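PDB 2YIH: CEL44C from Paenibacillus polymyxa, which hydrolyses xyloglucan, and probably related beta-1,4-glucans, as an endo-acting glycoside hydrolase, this chain being the portion of a longer protein that carries the family 44 catalytic domain. Local coordinates for residues 122-125 and 126-130; 193-196 and 197-200. The protein carries 8 engineered substitutions. All coordinates share one frame; numbering follows the deposited sequence. Where two conformers were deposited one is given.

Overall arrangement
Contacts 1 and 2 lie on the same side of the chain's centre, in the (beta/alpha)8 barrel domain, with centres about 10 Å apart. Contact 1 comes first along the chain, in the long connection between barrel strand 105-110 and helix 159-170, just where strand 122-123 leaves the edge of the small antiparallel sheet with 60-61 and 69-71. Contact 2 follows the next barrel strand, 181-184, in the connection that runs through helix 191-194 to helix 205-222. R197 joins them: V124 O probably accepts from R197 NE (3.0 Å), and A130 N probably donates to R197 O (2.8 Å). Two successive strand-to-helix connections are thus tied together, the second of them carrying glycan-pocket residues.

Contact 1. Residues 122-125 and 126-130; sequences GSVQ and ESEAA. Engineered in segment 126-130: A129 (natural residue Lys).
E128 folds back on Q125 through two hydrogen bonds, one from its backbone and one from its side chain. E128 N donates to Q125 O (2.8 Å). In return Q125 N gives a nearly straight bond, 166° at the hydrogen, to E128 OE1 at 2.9 Å, meeting that oxygen from above the carboxylate plane by 43°. The first torsion of E128 sets CG beside its own backbone N (chi1 -62°), and the extended chain beyond carries the carboxylate back to Q125. Q125 precedes the short 3-10 turn at 126-127, and E128, three residues on, accepts from its N as the glutamate of a capping box does; the other bond is the turn's own backbone bond, so the box is not complete. A further backbone bond, A129 N to E126 O, continues the turn, A129 being an engineered replacement of lysine.

Water adds a second layer. One molecule donates to E128 OE1 (2.8 Å) and to S123 O while accepting from Q125 NE2 at 3.0 Å, so OE1 has two donors here, with a long, weak ion pair to R134 besides.

Nonpolar contact comes from buried V124, whose CG1 packs against E128 CB (3.7 Å) while its side chain also touches W135.

Contact 2. Residues 193-196 and 197-200; sequences HTHP and RIHP. Engineered in segment 197-200: P200 (natural residue Gly). With XYS (alpha-D-xylopyranose), chain B; BGC (beta-D-glucopyranose), chain C.
A tight turn follows helix 191-194 in the connection after the fourth strand of the TIM barrel, and it closes on the carbonyl of H195. H195 O receives two backbone donors, H199 N at 3.0 Å and I198 N at 2.9 Å, so one oxygen takes both the i to i+4 and the i to i+3 bond. Beyond them the side chains of H195 and I198 run side by side the same way, ND1 of H195 lying 4.1 Å from CD1 of I198. One face of the H195 ring, toward its rim, has CG2 of T194 above it.

Upstream of the turn lies the glycan pocket. H193 has CG anti to its backbone N (chi1 175°), which swings the imidazole toward the sugars: xylose O5 sits over one face, toward the rim, 3.1 Å from H193 CG. With an alanine here, the xylose would probably lose the flat surface beneath its ring oxygen and be less firmly placed.

P196 and R197 lie across one another, NH1 of R197 3.7 Å from P196 CG; R197 NE is hydrogen-bonded to V124 O, and a water accepts from NH1 while donating weakly to P196 O. The engineered P200, glycine in nature, sets its CD 3.3 Å from P196 O.

Contact 1. Residues 122-125 and 126-130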
loop_
_atom_site.group_PDB
_atom_site.type_symbol
_atom_site.label_atom_id
_atom_site.label_comp_id
_atom_site.label_asym_id
_atom_site.label_seq_id
_atom_site.Cartn_x
_atom_site.Cartn_y
_atom_site.Cartn_z
ATOM N N GLY A 122 24.072 -9.494 15.498
ATOM C CA GLY A 122 23.049 -9.265 16.529
ATOM C C GLY A 122 22.951 -7.849 17.095
ATOM O O GLY A 122 23.219 -6.864 16.393
ATOM N N SER A 123 22.530 -7.745 18.353
ATOM C CA SER A 123 22.134 -6.464 18.921
ATOM C C SER A 123 23.242 -5.423 18.837
ATOM O O SER A 123 24.426 -5.747 18.997
ATOM C CB SER A 123 21.686 -6.613 20.369
ATOM O OG SER A 123 21.308 -5.353 20.878
ATOM N N VAL A 124 22.838 -4.190 18.526
ATOM C CA VAL A 124 23.734 -3.059 18.465
ATOM C C VAL A 124 23.350 -2.129 19.633
ATOM O O VAL A 124 22.199 -1.671 19.735
ATOM C CB VAL A 124 23.515 -2.274 17.161
ATOM C CG1 VAL A 124 24.406 -1.031 17.161
ATOM C CG2 VAL A 124 23.785 -3.175 15.957
ATOM N N GLN A 125 24.281 -1.974 20.573
ATOM C CA GLN A 125 24.034 -1.144 21.768
ATOM C C GLN A 125 24.123 0.359 21.485
ATOM O O GLN A 125 24.638 0.752 20.433
ATOM C CB GLN A 125 25.023 -1.538 22.849
ATOM C CG GLN A 125 24.839 -2.977 23.310
ATOM C CD GLN A 125 25.890 -3.360 24.359
ATOM O OE1 GLN A 125 26.103 -2.625 25.317
ATOM N NE2 GLN A 125 26.567 -4.468 24.149
ATOM N N GLU A 126 23.589 1.188 22.400
ATOM C CA GLU A 126 23.508 2.621 22.187
ATOM C C GLU A 126 24.842 3.261 21.790
ATOM O O GLU A 126 24.907 4.048 20.849
ATOM C CB GLU A 126 22.923 3.353 23.395
ATOM C CG GLU A 126 22.509 4.727 22.961
ATOM C CD GLU A 126 21.824 5.555 24.026
ATOM O OE1 GLU A 126 21.309 4.970 25.014
ATOM O OE2 GLU A 126 21.797 6.790 23.778
ATOM N N SER A 127 25.913 2.888 22.479
ATOM C CA SER A 127 27.209 3.491 22.156
ATOM C C SER A 127 27.837 2.924 20.885
ATOM O O SER A 127 28.877 3.416 20.427
ATOM C CB SER A 127 28.158 3.401 23.356
ATOM O OG SER A 127 28.524 2.051 23.601
ATOM N N GLU A 128 27.211 1.901 20.310
ATOM C CA GLU A 128 27.656 1.300 19.036
ATOM C C GLU A 128 26.884 1.872 17.834
ATOM O O GLU A 128 26.966 1.324 16.705
ATOM C CB GLU A 128 27.522 -0.237 19.088
ATOM C CG GLU A 128 28.388 -0.865 20.179
ATOM C CD GLU A 128 28.093 -2.340 20.468
ATOM O OE1 GLU A 128 27.021 -2.891 20.074
ATOM O OE2 GLU A 128 28.933 -2.953 21.195
ATOM N N ALA A 129 26.145 2.960 18.073
ATOM C CA ALA A 129 25.419 3.652 17.018
ATOM C C ALA A 129 26.392 4.093 15.933
ATOM O O ALA A 129 27.572 4.313 16.185
ATOM C CB ALA A 129 24.651 4.865 17.563
ATOM N N ALA A 130 25.865 4.225 14.722
ATOM C CA ALA A 130 26.676 4.665 13.587
ATOM C C ALA A 130 27.230 6.081 13.797
ATOM O O ALA A 130 26.558 6.961 14.353
ATOM C CB ALA A 130 25.782 4.636 12.337
HETATM O O HOH W 1 26.418 -5.399 21.262
#

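Contact 2. Residues 193-196 and 197-200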
loop_
_atom_site.group_PDB
_atom_site.type_symbol
_atom_site.label_atom_id
_atom_site.label_comp_id
_atom_site.label_asym_id
_atom_site.label_seq_id
_atom_site.Cartn_x
_atom_site.Cartn_y
_atom_site.Cartn_z
ATOM N N HIS A 193 13.146 6.909 16.288
ATOM C CA HIS A 193 12.483 5.990 17.222
ATOM C C HIS A 193 12.736 4.506 16.865
ATOM O O HIS A 193 13.055 3.667 17.733
ATOM C CB HIS A 193 10.980 6.311 17.261
ATOM C CG HIS A 193 10.177 5.359 18.105
ATOM N ND1 HIS A 193 9.998 5.535 19.458
ATOM C CD2 HIS A 193 9.536 4.208 17.787
ATOM C CE1 HIS A 193 9.282 4.530 19.943
ATOM N NE2 HIS A 193 8.988 3.711 18.947
ATOM N N THR A 194 12.545 4.182 15.597
ATOM C CA THR A 194 12.724 2.811 15.089
ATOM C C THR A 194 14.179 2.454 14.897
ATOM O O THR A 194 14.608 1.314 15.205
ATOM C CB THR A 194 11.990 2.668 13.737
ATOM O OG1 THR A 194 10.593 2.948 13.967
ATOM C CG2 THR A 194 12.143 1.222 13.165
ATOM N N HIS A 195 14.952 3.411 14.386
ATOM C CA HIS A 195 16.363 3.160 14.031
ATOM C C HIS A 195 17.316 4.166 14.689
ATOM O O HIS A 195 18.164 4.778 14.013
ATOM C CB HIS A 195 16.553 3.227 12.497
ATOM C CG HIS A 195 15.850 2.134 11.761
ATOM N ND1 HIS A 195 16.230 0.816 11.873
ATOM C CD2 HIS A 195 14.759 2.152 10.948
ATOM C CE1 HIS A 195 15.454 0.071 11.096
ATOM N NE2 HIS A 195 14.522 0.851 10.565
ATOM N N PRO A 196 17.250 4.281 16.017
ATOM C CA PRO A 196 18.136 5.242 16.695
ATOM C C PRO A 196 19.611 4.887 16.578
ATOM O O PRO A 196 20.474 5.777 16.755
ATOM C CB PRO A 196 17.691 5.132 18.165
ATOM C CG PRO A 196 17.110 3.750 18.297
ATOM C CD PRO A 196 16.337 3.633 16.970
ATOM N N ARG A 197 19.932 3.615 16.348
ATOM C CA ARG A 197 21.340 3.242 16.135
ATOM C C ARG A 197 21.870 3.744 14.796
ATOM O O ARG A 197 23.079 3.727 14.575
ATOM C CB ARG A 197 21.591 1.723 16.236
ATOM C CG ARG A 197 21.147 1.076 17.560
ATOM C CD ARG A 197 21.814 1.742 18.825
ATOM N NE ARG A 197 21.228 1.126 20.010
ATOM C CZ ARG A 197 20.288 1.678 20.759
ATOM N NH1 ARG A 197 19.895 2.953 20.562
ATOM N NH2 ARG A 197 19.747 0.961 21.727
ATOM N N ILE A 198 20.966 4.079 13.862
ATOM C CA ILE A 198 21.379 4.584 12.555
ATOM C C ILE A 198 21.315 6.127 12.503
ATOM O O ILE A 198 22.246 6.804 12.018
ATOM C CB ILE A 198 20.495 3.992 11.400
ATOM C CG1 ILE A 198 20.667 2.469 11.349
ATOM C CG2 ILE A 198 20.972 4.571 10.050
ATOM C CD1 ILE A 198 19.841 1.731 10.269
ATOM N N HIS A 199 20.229 6.671 13.014
ATOM C CA HIS A 199 19.956 8.121 12.892
ATOM C C HIS A 199 19.251 8.603 14.164
ATOM O O HIS A 199 18.035 8.791 14.185
ATOM C CB HIS A 199 19.121 8.319 11.596
ATOM C CG HIS A 199 18.861 9.753 11.224
ATOM N ND1 HIS A 199 18.181 10.624 12.050
ATOM C CD2 HIS A 199 19.195 10.466 10.119
ATOM C CE1 HIS A 199 18.104 11.811 11.471
ATOM N NE2 HIS A 199 18.708 11.742 10.294
ATOM N N PRO A 200 20.022 8.788 15.262
ATOM C CA PRO A 200 19.440 9.064 16.601
ATOM C C PRO A 200 18.689 10.414 16.699
ATOM O O PRO A 200 17.743 10.538 17.495
ATOM C CB PRO A 200 20.669 9.082 17.541
ATOM C CG PRO A 200 21.870 9.162 16.640
ATOM C CD PRO A 200 21.469 8.534 15.309
HETATM C C1 XYS B . 6.749 6.846 18.332
HETATM C C2 XYS B . 6.909 7.473 19.710
HETATM C C3 XYS B . 6.752 8.977 19.560
HETATM C C4 XYS B . 7.860 9.478 18.653
HETATM C C5 XYS B . 7.881 8.730 17.317
HETATM O O2 XYS B . 5.927 6.961 20.613
HETATM O O3 XYS B . 6.929 9.608 20.828
HETATM O O4 XYS B . 7.675 10.892 18.486
HETATM O O5 XYS B . 7.819 7.294 17.494
HETATM C C2 BGC C . 5.951 2.383 15.225
HETATM C C3 BGC C . 6.751 2.119 13.947
HETATM C C4 BGC C . 5.868 1.392 12.934
HETATM C C5 BGC C . 4.499 2.052 12.774
HETATM C C6 BGC C . 3.617 1.117 11.950
HETATM C C1 BGC C . 4.679 3.153 14.870
HETATM O O2 BGC C . 6.717 3.144 16.169
HETATM O O3 BGC C . 7.902 1.306 14.225
HETATM O O4 BGC C . 6.480 1.238 11.643
HETATM O O5 BGC C . 3.902 2.280 14.056
HETATM O O6 BGC C . 3.731 -0.235 12.415
HETATM O O HOH W 2 21.253 5.373 19.346
#